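PDB 5HQH: Lmo2119 protein, which is of unknown function but contains the YbbR-like domain seen here and, as in related YbbR proteins, probably regulates a membrane diadenylate cyclase. Local coordinates for residues F56-D61 against V72-K77; I13-V18 against P33-V38; V38-P43 against L83-N88. All coordinates share one frame; numbering follows the deposited sequence.

Interaction 1 of 3, residues F56-D61 against V72-K77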
loop_
_atom_site.group_PDB
_atom_site.type_symbol
_atom_site.label_atom_id
_atom_site.label_comp_id
_atom_site.label_asym_id
_atom_site.label_seq_id
_atom_site.Cartn_x
_atom_site.Cartn_y
_atom_site.Cartn_z
ATOM N N PHE A 56 8.468 -5.497 4.545
ATOM C CA PHE A 56 8.148 -4.206 3.904
ATOM C C PHE A 56 6.656 -3.984 4.075
ATOM O O PHE A 56 5.899 -4.917 4.374
ATOM C CB PHE A 56 8.530 -4.192 2.446
ATOM C CG PHE A 56 7.967 -5.350 1.648
ATOM C CD1 PHE A 56 6.724 -5.241 1.045
ATOM C CD2 PHE A 56 8.665 -6.556 1.501
ATOM C CE1 PHE A 56 6.185 -6.310 0.355
ATOM C CE2 PHE A 56 8.128 -7.614 0.817
ATOM C CZ PHE A 56 6.879 -7.482 0.211
ATOM N N THR A 57 6.239 -2.737 3.894
ATOM C CA THR A 57 4.855 -2.323 4.133
ATOM C C THR A 57 4.323 -1.554 2.964
ATOM O O THR A 57 4.885 -0.527 2.621
ATOM C CB THR A 57 4.802 -1.402 5.360
ATOM O OG1 THR A 57 5.355 -2.102 6.501
ATOM C CG2 THR A 57 3.397 -0.936 5.639
ATOM N N VAL A 58 3.251 -2.059 2.326
ATOM C CA VAL A 58 2.560 -1.350 1.255
ATOM C C VAL A 58 1.432 -0.566 1.909
ATOM O O VAL A 58 0.731 -1.103 2.763
ATOM C CB VAL A 58 1.960 -2.311 0.217
ATOM C CG1 VAL A 58 1.254 -1.531 -0.884
ATOM C CG2 VAL A 58 3.046 -3.196 -0.371
ATOM N N TYR A 59 1.311 0.706 1.546
ATOM C CA TYR A 59 0.317 1.553 2.171
ATOM C C TYR A 59 -0.289 2.593 1.250
ATOM O O TYR A 59 0.330 3.062 0.297
ATOM C CB TYR A 59 0.903 2.246 3.397
ATOM C CG TYR A 59 2.053 3.225 3.159
ATOM C CD1 TYR A 59 3.344 2.756 2.972
ATOM C CD2 TYR A 59 1.870 4.611 3.219
ATOM C CE1 TYR A 59 4.396 3.617 2.791
ATOM C CE2 TYR A 59 2.946 5.479 3.048
ATOM C CZ TYR A 59 4.209 4.971 2.861
ATOM O OH TYR A 59 5.273 5.849 2.730
ATOM N N ALA A 60 -1.520 2.967 1.608
ATOM C CA ALA A 60 -2.237 4.098 1.027
ATOM C C ALA A 60 -2.272 5.152 2.135
ATOM O O ALA A 60 -2.886 4.943 3.179
ATOM C CB ALA A 60 -3.660 3.720 0.585
ATOM N N ASP A 61 -1.649 6.306 1.883
ATOM C CA ASP A 61 -1.655 7.395 2.863
ATOM C C ASP A 61 -2.712 8.421 2.494
ATOM O O ASP A 61 -2.563 9.179 1.527
ATOM C CB ASP A 61 -0.308 8.067 2.963
ATOM C CG ASP A 61 -0.223 9.004 4.151
ATOM O OD1 ASP A 61 -1.202 9.176 4.903
ATOM O OD2 ASP A 61 0.843 9.586 4.388
ATOM N N VAL A 72 -5.533 7.212 -5.216
ATOM C CA VAL A 72 -4.306 7.261 -4.401
ATOM C C VAL A 72 -3.269 6.281 -4.911
ATOM O O VAL A 72 -3.583 5.139 -5.216
ATOM C CB VAL A 72 -4.604 7.016 -2.895
ATOM C CG1 VAL A 72 -5.210 5.638 -2.639
ATOM C CG2 VAL A 72 -3.353 7.204 -2.041
ATOM N N LYS A 73 -2.021 6.747 -5.034
ATOM C CA LYS A 73 -0.923 5.861 -5.422
ATOM C C LYS A 73 -0.404 5.128 -4.171
ATOM O O LYS A 73 -0.154 5.730 -3.140
ATOM C CB LYS A 73 0.248 6.656 -6.028
ATOM C CG LYS A 73 1.398 5.771 -6.502
ATOM C CD LYS A 73 2.496 6.561 -7.178
ATOM C CE LYS A 73 3.724 5.710 -7.407
ATOM N NZ LYS A 73 3.504 4.536 -8.268
ATOM N N LEU A 74 -0.225 3.821 -4.304
ATOM C CA LEU A 74 0.301 2.989 -3.224
ATOM C C LEU A 74 1.795 3.162 -3.077
ATOM O O LEU A 74 2.531 3.276 -4.038
ATOM C CB LEU A 74 -0.072 1.522 -3.480
ATOM C CG LEU A 74 -1.588 1.248 -3.543
ATOM C CD1 LEU A 74 -1.806 -0.231 -3.692
ATOM C CD2 LEU A 74 -2.326 1.801 -2.324
ATOM N N GLN A 75 2.234 3.231 -1.820
ATOM C CA GLN A 75 3.643 3.448 -1.465
ATOM C C GLN A 75 4.198 2.224 -0.763
ATOM O O GLN A 75 3.436 1.383 -0.284
ATOM C CB GLN A 75 3.753 4.675 -0.587
ATOM C CG GLN A 75 3.356 5.971 -1.273
ATOM C CD GLN A 75 3.417 7.139 -0.335
ATOM O OE1 GLN A 75 2.386 7.619 0.184
ATOM N NE2 GLN A 75 4.613 7.575 -0.039
ATOM N N VAL A 76 5.524 2.178 -0.640
ATOM C CA VAL A 76 6.205 1.084 0.052
ATOM C C VAL A 76 7.248 1.671 0.991
ATOM O O VAL A 76 8.030 2.571 0.625
ATOM C CB VAL A 76 6.870 0.082 -0.892
ATOM C CG1 VAL A 76 7.422 -1.107 -0.100
ATOM C CG2 VAL A 76 5.915 -0.363 -1.985
ATOM N N LYS A 77 7.247 1.201 2.235
ATOM C CA LYS A 77 8.231 1.614 3.235
ATOM C C LYS A 77 8.743 0.379 3.961
ATOM O O LYS A 77 8.320 -0.739 3.693
ATOM C CB LYS A 77 7.669 2.669 4.198
ATOM C CG LYS A 77 6.581 2.177 5.145
ATOM C CD LYS A 77 6.000 3.334 5.952
ATOM C CE LYS A 77 5.103 2.878 7.104
ATOM N NZ LYS A 77 5.880 2.317 8.263
HETATM O O HOH W 1 5.090 8.555 2.555
HETATM O O HOH W 2 -0.341 6.871 -0.669
HETATM O O HOH W 3 2.595 9.667 2.353
#
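Gln75 lies against the ring of Tyr59 on the more solvent-facing side of a twisted antiparallel pair. Its CB sits over one ring face, 3.7 Å from the Tyr59 ring centroid, in a CH-pi contact displaced toward the rim. With CG set beside the backbone N (chi1 -65°) and the chain extended from there, the glutamine travels past the tyrosine, its amide plane turned 39° from the ring. CD passes Tyr59 CE2 at 3.8 Å, and OE1 reaches on toward Asp61. This oxygen is gripped by two donating waters: one also accepts from Asp61 N and donates to Lys73 O, the other donates to Asp61 OD2, while Asp61 OD1 is hydrogen-bonded to Lys63 N. At the opposite end of the amide, NE2 donates a hydrogen to a third water, 2.8 Å away, which also bonds Tyr59 OH at 2.7 Å and lies in the ring plane. Water therefore joins the two polar tips, whose direct approach is badly angled. Glutamine suits the place: its methylene covers the aromatic face while its amide serves the hydration layer.

Beneath them, four backbone hydrogen bonds pair Thr57 with Lys77 and Tyr59 with Gln75; the straightest runs from Gln75 N to Tyr59 O (2.9 Å, 176°). Val58 and Val76 share the other face, CG2 to CG2 at 4.3 Å; next along, the small Ala60 makes room for Leu74, whose CD2 comes to 3.7 Å from Ala60 CB.

These strands form the hairpin 57-61/68-77. Strand 9-21 runs parallel along the far edge of 57-61, bringing Tyr21 to the Tyr59 ring, while Val76 packs on Val85 and Val87 of strand 84-98, and Val58 reaches Val16 and Val38 of strands 9-21 and 35-42.

Interaction 2 of 3, residues I13-V18 against P33-V38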
loop_
_atom_site.group_PDB
_atom_site.type_symbol
_atom_site.label_atom_id
_atom_site.label_comp_id
_atom_site.label_asym_id
_atom_site.label_seq_id
_atom_site.Cartn_x
_atom_site.Cartn_y
_atom_site.Cartn_z
ATOM N N ILE A 13 5.551 -11.178 -5.564
ATOM C CA ILE A 13 4.940 -11.653 -4.328
ATOM C C ILE A 13 3.453 -11.305 -4.371
ATOM O O ILE A 13 3.092 -10.126 -4.465
ATOM C CB ILE A 13 5.640 -11.000 -3.112
ATOM C CG1 ILE A 13 7.151 -11.322 -3.152
ATOM C CG2 ILE A 13 5.021 -11.468 -1.800
ATOM C CD1 ILE A 13 7.933 -10.663 -2.075
ATOM N N GLU A 14 2.633 -12.336 -4.272
ATOM C CA GLU A 14 1.191 -12.170 -4.337
ATOM C C GLU A 14 0.587 -12.000 -2.932
ATOM O O GLU A 14 1.172 -12.363 -1.915
ATOM C CB GLU A 14 0.563 -13.376 -5.024
ATOM C CG GLU A 14 0.975 -13.481 -6.480
ATOM C CD GLU A 14 0.470 -14.735 -7.146
ATOM O OE1 GLU A 14 -0.732 -15.031 -7.061
ATOM O OE2 GLU A 14 1.285 -15.420 -7.785
ATOM N N ASN A 15 -0.593 -11.400 -2.910
ATOM C CA ASN A 15 -1.405 -11.306 -1.706
ATOM C C ASN A 15 -0.763 -10.538 -0.572
ATOM O O ASN A 15 -0.852 -10.929 0.577
ATOM C CB ASN A 15 -1.863 -12.701 -1.290
ATOM C CG ASN A 15 -2.599 -13.419 -2.402
ATOM O OD1 ASN A 15 -3.504 -12.853 -3.019
ATOM N ND2 ASN A 15 -2.217 -14.638 -2.669
ATOM N N VAL A 16 -0.094 -9.452 -0.925
ATOM C CA VAL A 16 0.557 -8.601 0.061
ATOM C C VAL A 16 -0.498 -7.613 0.612
ATOM O O VAL A 16 -1.174 -6.938 -0.161
ATOM C CB VAL A 16 1.685 -7.808 -0.583
ATOM C CG1 VAL A 16 2.245 -6.829 0.390
ATOM C CG2 VAL A 16 2.758 -8.729 -1.085
ATOM N N PRO A 17 -0.642 -7.525 1.937
ATOM C CA PRO A 17 -1.651 -6.612 2.480
ATOM C C PRO A 17 -1.320 -5.147 2.246
ATOM O O PRO A 17 -0.138 -4.764 2.125
ATOM C CB PRO A 17 -1.648 -6.946 3.966
ATOM C CG PRO A 17 -0.334 -7.521 4.240
ATOM C CD PRO A 17 0.084 -8.244 3.001
ATOM N N VAL A 18 -2.361 -4.329 2.201
ATOM C CA VAL A 18 -2.223 -2.885 2.078
ATOM C C VAL A 18 -2.760 -2.202 3.333
ATOM O O VAL A 18 -3.931 -2.389 3.684
ATOM C CB VAL A 18 -3.013 -2.339 0.879
ATOM C CG1 VAL A 18 -2.847 -0.821 0.793
ATOM C CG2 VAL A 18 -2.591 -3.001 -0.422
ATOM N N PRO A 33 -8.035 -2.153 -2.235
ATOM C CA PRO A 33 -7.957 -3.606 -2.138
ATOM C C PRO A 33 -7.244 -4.025 -0.852
ATOM O O PRO A 33 -6.349 -3.344 -0.397
ATOM C CB PRO A 33 -7.123 -4.008 -3.363
ATOM C CG PRO A 33 -6.355 -2.798 -3.697
ATOM C CD PRO A 33 -7.310 -1.656 -3.412
ATOM N N GLU A 34 -7.673 -5.140 -0.271
ATOM C CA GLU A 34 -7.042 -5.711 0.928
ATOM C C GLU A 34 -5.656 -6.262 0.607
ATOM O O GLU A 34 -4.814 -6.230 1.476
ATOM C CB GLU A 34 -7.897 -6.785 1.563
ATOM C CG GLU A 34 -9.114 -6.186 2.249
ATOM C CD GLU A 34 -10.220 -7.138 2.593
ATOM O OE1 GLU A 34 -10.021 -8.374 2.609
ATOM O OE2 GLU A 34 -11.312 -6.591 2.870
ATOM N N THR A 35 -5.445 -6.703 -0.631
ATOM C CA THR A 35 -4.109 -7.213 -1.017
ATOM C C THR A 35 -3.745 -6.798 -2.423
ATOM O O THR A 35 -4.629 -6.526 -3.270
ATOM C CB THR A 35 -3.963 -8.743 -0.924
ATOM O OG1 THR A 35 -4.707 -9.375 -1.989
ATOM C CG2 THR A 35 -4.357 -9.263 0.418
ATOM N N VAL A 36 -2.436 -6.803 -2.703
ATOM C CA VAL A 36 -1.875 -6.454 -3.989
ATOM C C VAL A 36 -0.704 -7.364 -4.313
ATOM O O VAL A 36 -0.248 -8.182 -3.479
ATOM C CB VAL A 36 -1.441 -4.968 -4.031
ATOM C CG1 VAL A 36 -2.632 -4.084 -3.820
ATOM C CG2 VAL A 36 -0.372 -4.681 -2.979
ATOM N N THR A 37 -0.180 -7.207 -5.513
ATOM C CA THR A 37 1.007 -7.944 -5.931
ATOM C C THR A 37 2.212 -7.014 -5.944
ATOM O O THR A 37 2.168 -5.943 -6.542
ATOM C CB THR A 37 0.815 -8.535 -7.344
ATOM O OG1 THR A 37 -0.342 -9.372 -7.344
ATOM C CG2 THR A 37 2.007 -9.323 -7.807
ATOM N N VAL A 38 3.315 -7.435 -5.321
ATOM C CA VAL A 38 4.514 -6.606 -5.255
ATOM C C VAL A 38 5.653 -7.269 -5.971
ATOM O O VAL A 38 5.877 -8.469 -5.787
ATOM C CB VAL A 38 4.941 -6.355 -3.778
ATOM C CG1 VAL A 38 6.223 -5.547 -3.695
ATOM C CG2 VAL A 38 3.841 -5.610 -3.045
HETATM O O HOH W 4 -1.710 -10.746 -5.416
HETATM O O HOH W 5 -5.023 -5.236 3.953
HETATM O O HOH W 6 -6.474 -2.314 2.342
#
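Glu34 O is approached by several groups at once: Val18 N donates to it over 3.2 Å, from well above the carbonyl plane, a water donates at 2.7 Å, and Pro17 CA adds a CA-H...O contact. The same water bridges to Val18 O, and a second one links Val18 O to Pro33 O, so waters bridge the strands where the direct bonding is longer and less well aligned.

Farther along, valines line the buried face. Val18 CG2, placed beside its own backbone N while CG1 stands anti to it (chi1 180°), meets Val36 CG1 at 3.6 Å, and the two side chains cross at about a right angle. Val16 CG2 meets Val38 CG2 at 3.8 Å in the same crosswise manner. Such branched residues favour extended backbone and fill this face, which continues onto Val58.

At the bulge, Asn15 N and Thr37 OG1 share a water, 2.8 Å and 2.7 Å away respectively. Asn15 has positive backbone angles (62°/40°), a left-handed conformation asparagine tolerates well. It and Val16 together face Val36, with Val16 N bonded to Val36 O, shifting the register by one residue: a G1 beta bulge that turns strand 9-21 through a corner.

Interaction 3 of 3, residues V38-P43 against L83-N88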
loop_
_atom_site.group_PDB
_atom_site.type_symbol
_atom_site.label_atom_id
_atom_site.label_comp_id
_atom_site.label_asym_id
_atom_site.label_seq_id
_atom_site.Cartn_x
_atom_site.Cartn_y
_atom_site.Cartn_z
ATOM N N VAL A 38 3.315 -7.435 -5.321
ATOM C CA VAL A 38 4.514 -6.606 -5.255
ATOM C C VAL A 38 5.653 -7.269 -5.971
ATOM O O VAL A 38 5.877 -8.469 -5.787
ATOM C CB VAL A 38 4.941 -6.355 -3.778
ATOM C CG1 VAL A 38 6.223 -5.547 -3.695
ATOM C CG2 VAL A 38 3.841 -5.610 -3.045
ATOM N N THR A 39 6.346 -6.525 -6.832
ATOM C CA THR A 39 7.515 -7.040 -7.520
ATOM C C THR A 39 8.760 -6.360 -6.952
ATOM O O THR A 39 8.811 -5.137 -6.844
ATOM C CB THR A 39 7.452 -6.767 -9.036
ATOM O OG1 THR A 39 6.271 -7.351 -9.562
ATOM C CG2 THR A 39 8.661 -7.348 -9.742
ATOM N N LEU A 40 9.732 -7.179 -6.565
ATOM C CA LEU A 40 11.004 -6.737 -5.970
ATOM C C LEU A 40 12.147 -7.175 -6.846
ATOM O O LEU A 40 12.138 -8.318 -7.276
ATOM C CB LEU A 40 11.226 -7.424 -4.624
ATOM C CG LEU A 40 10.170 -7.225 -3.552
ATOM C CD1 LEU A 40 10.552 -8.012 -2.307
ATOM C CD2 LEU A 40 10.012 -5.758 -3.244
ATOM N N SER A 41 13.131 -6.302 -7.064
ATOM C CA SER A 41 14.342 -6.704 -7.789
ATOM C C SER A 41 15.560 -6.057 -7.145
ATOM O O SER A 41 15.486 -4.942 -6.618
ATOM C CB SER A 41 14.240 -6.368 -9.261
ATOM O OG SER A 41 14.265 -4.995 -9.463
ATOM N N GLY A 42 16.681 -6.763 -7.169
ATOM C CA GLY A 42 17.910 -6.241 -6.561
ATOM C C GLY A 42 18.833 -7.368 -6.194
ATOM O O GLY A 42 18.658 -8.471 -6.698
ATOM N N PRO A 43 19.767 -7.112 -5.261
ATOM C CA PRO A 43 20.729 -8.141 -4.860
ATOM C C PRO A 43 20.025 -9.346 -4.277
ATOM O O PRO A 43 19.093 -9.204 -3.458
ATOM C CB PRO A 43 21.580 -7.433 -3.807
ATOM C CG PRO A 43 21.539 -6.003 -4.216
ATOM C CD PRO A 43 20.131 -5.795 -4.711
ATOM N N LEU A 83 16.653 -2.264 -3.140
ATOM C CA LEU A 83 15.605 -2.881 -3.981
ATOM C C LEU A 83 14.825 -1.915 -4.856
ATOM O O LEU A 83 14.614 -0.748 -4.492
ATOM C CB LEU A 83 14.585 -3.614 -3.109
ATOM C CG LEU A 83 15.148 -4.755 -2.280
ATOM C CD1 LEU A 83 14.045 -5.440 -1.495
ATOM C CD2 LEU A 83 15.884 -5.785 -3.143
ATOM N N LYS A 84 14.448 -2.388 -6.040
ATOM C CA LYS A 84 13.506 -1.664 -6.918
ATOM C C LYS A 84 12.175 -2.346 -6.613
ATOM O O LYS A 84 12.108 -3.573 -6.562
ATOM C CB LYS A 84 13.837 -1.811 -8.397
ATOM C CG LYS A 84 15.086 -1.076 -8.879
ATOM C CD LYS A 84 15.290 -1.244 -10.391
ATOM C CE LYS A 84 16.676 -0.794 -10.840
ATOM N NZ LYS A 84 16.837 -0.866 -12.322
ATOM N N VAL A 85 11.131 -1.561 -6.391
ATOM C CA VAL A 85 9.840 -2.110 -6.009
ATOM C C VAL A 85 8.710 -1.503 -6.814
ATOM O O VAL A 85 8.703 -0.290 -7.062
ATOM C CB VAL A 85 9.549 -1.846 -4.496
ATOM C CG1 VAL A 85 8.276 -2.526 -4.065
ATOM C CG2 VAL A 85 10.720 -2.304 -3.627
ATOM N N LYS A 86 7.761 -2.340 -7.230
ATOM C CA LYS A 86 6.536 -1.804 -7.871
ATOM C C LYS A 86 5.357 -2.603 -7.359
ATOM O O LYS A 86 5.483 -3.763 -6.953
ATOM C CB LYS A 86 6.537 -1.742 -9.396
ATOM C CG LYS A 86 6.809 -3.067 -10.043
ATOM C CD LYS A 86 6.657 -2.977 -11.554
ATOM C CE LYS A 86 7.175 -4.254 -12.180
ATOM N NZ LYS A 86 6.800 -4.373 -13.621
ATOM N N VAL A 87 4.205 -1.965 -7.374
ATOM C CA VAL A 87 3.010 -2.520 -6.800
ATOM C C VAL A 87 1.948 -2.570 -7.891
ATOM O O VAL A 87 1.816 -1.610 -8.692
ATOM C CB VAL A 87 2.524 -1.615 -5.657
ATOM C CG1 VAL A 87 1.292 -2.177 -4.994
ATOM C CG2 VAL A 87 3.625 -1.383 -4.624
ATOM N N ASN A 88 1.189 -3.659 -7.926
ATOM C CA ASN A 88 0.109 -3.839 -8.907
ATOM C C ASN A 88 -1.179 -4.187 -8.167
ATOM O O ASN A 88 -1.231 -5.262 -7.531
ATOM C CB ASN A 88 0.467 -4.979 -9.856
ATOM C CG ASN A 88 -0.638 -5.299 -10.841
ATOM O OD1 ASN A 88 -1.504 -4.480 -11.070
ATOM N ND2 ASN A 88 -0.635 -6.507 -11.355
HETATM O O HOH W 7 10.968 -4.475 -9.166
#
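Leu40 and Val85 meet at a non-hydrogen-bonded position between two hydrogen-bonded pairs, Thr39 with Lys86 and Ser41 with Lys84. Each of those pairs is joined by reciprocal N-H...O=C bonds, the shortest from Lys84 N to Ser41 O at 2.8 Å. The strands run nearly antiparallel, 167° apart. CA-H...O contacts fill in between, such as Val85 CA to Thr39 O at 3.3 Å.

The apolar contacts gather on the face bearing Leu40 and Val85. These side chains lie next to each other and point the same way, Leu40 CD2 touching Val85 CG2 at 3.5 Å. Val85 CG1 also meets Val38 CG1 at 3.7 Å, the two valines meeting at a slant. Leu83 sends CD2 over the strand end to Gly42 CA, 4.0 Å away, and also packs on Ile46, Val47 and Ala50 of helix 44-53; leucine's branched, apolar end suits a place between the strand and the helix.

The other face carries polar residues and lysine chains. Lys86 runs beside Thr39, its CG 3.9 Å from Thr39 CB, because chi1 (56°) sets the chain between backbone N and carbonyl carbon before it extends toward solvent. Ser41 OG rests on Lys84 CB at 3.4 Å, and a water donates to Lys84 O. Lysine suits such sites: its methylenes lie along the small hydroxyl residues Thr39 and Ser41, while the charged amine can extend outward.

Gly42 adopts backbone angles that only glycine takes readily. The whole is a regular antiparallel strand pair, with Gly42 ending strand 35-42 and Pro43 at the N-cap of helix 44-53, within the beta-rich YbbR-like domain.

How the interactions relate
Starting from the N terminus, strand 9-21 turns at its bulge, and interaction 2 closes the first loop, which carries strand 27-30, when the chain returns as strand 35-42. At Val38, shared by both contacts, interaction 3 opens. Its large loop runs through helix 44-53 and the hairpin of interaction 1, nested wholly inside it, before strand 84-98 closes it; interactions 2 and 3 follow in series. The three meet in one apolar core: Val58 CG2 touches Val38 CG2 at 3.7 Å, and Val76 CG2 touches Val87 CG2 at 3.6 Å. Strand 35-42 thus stands between strands 9-21 and 84-98, while the hairpin 57-61/68-77 borders both.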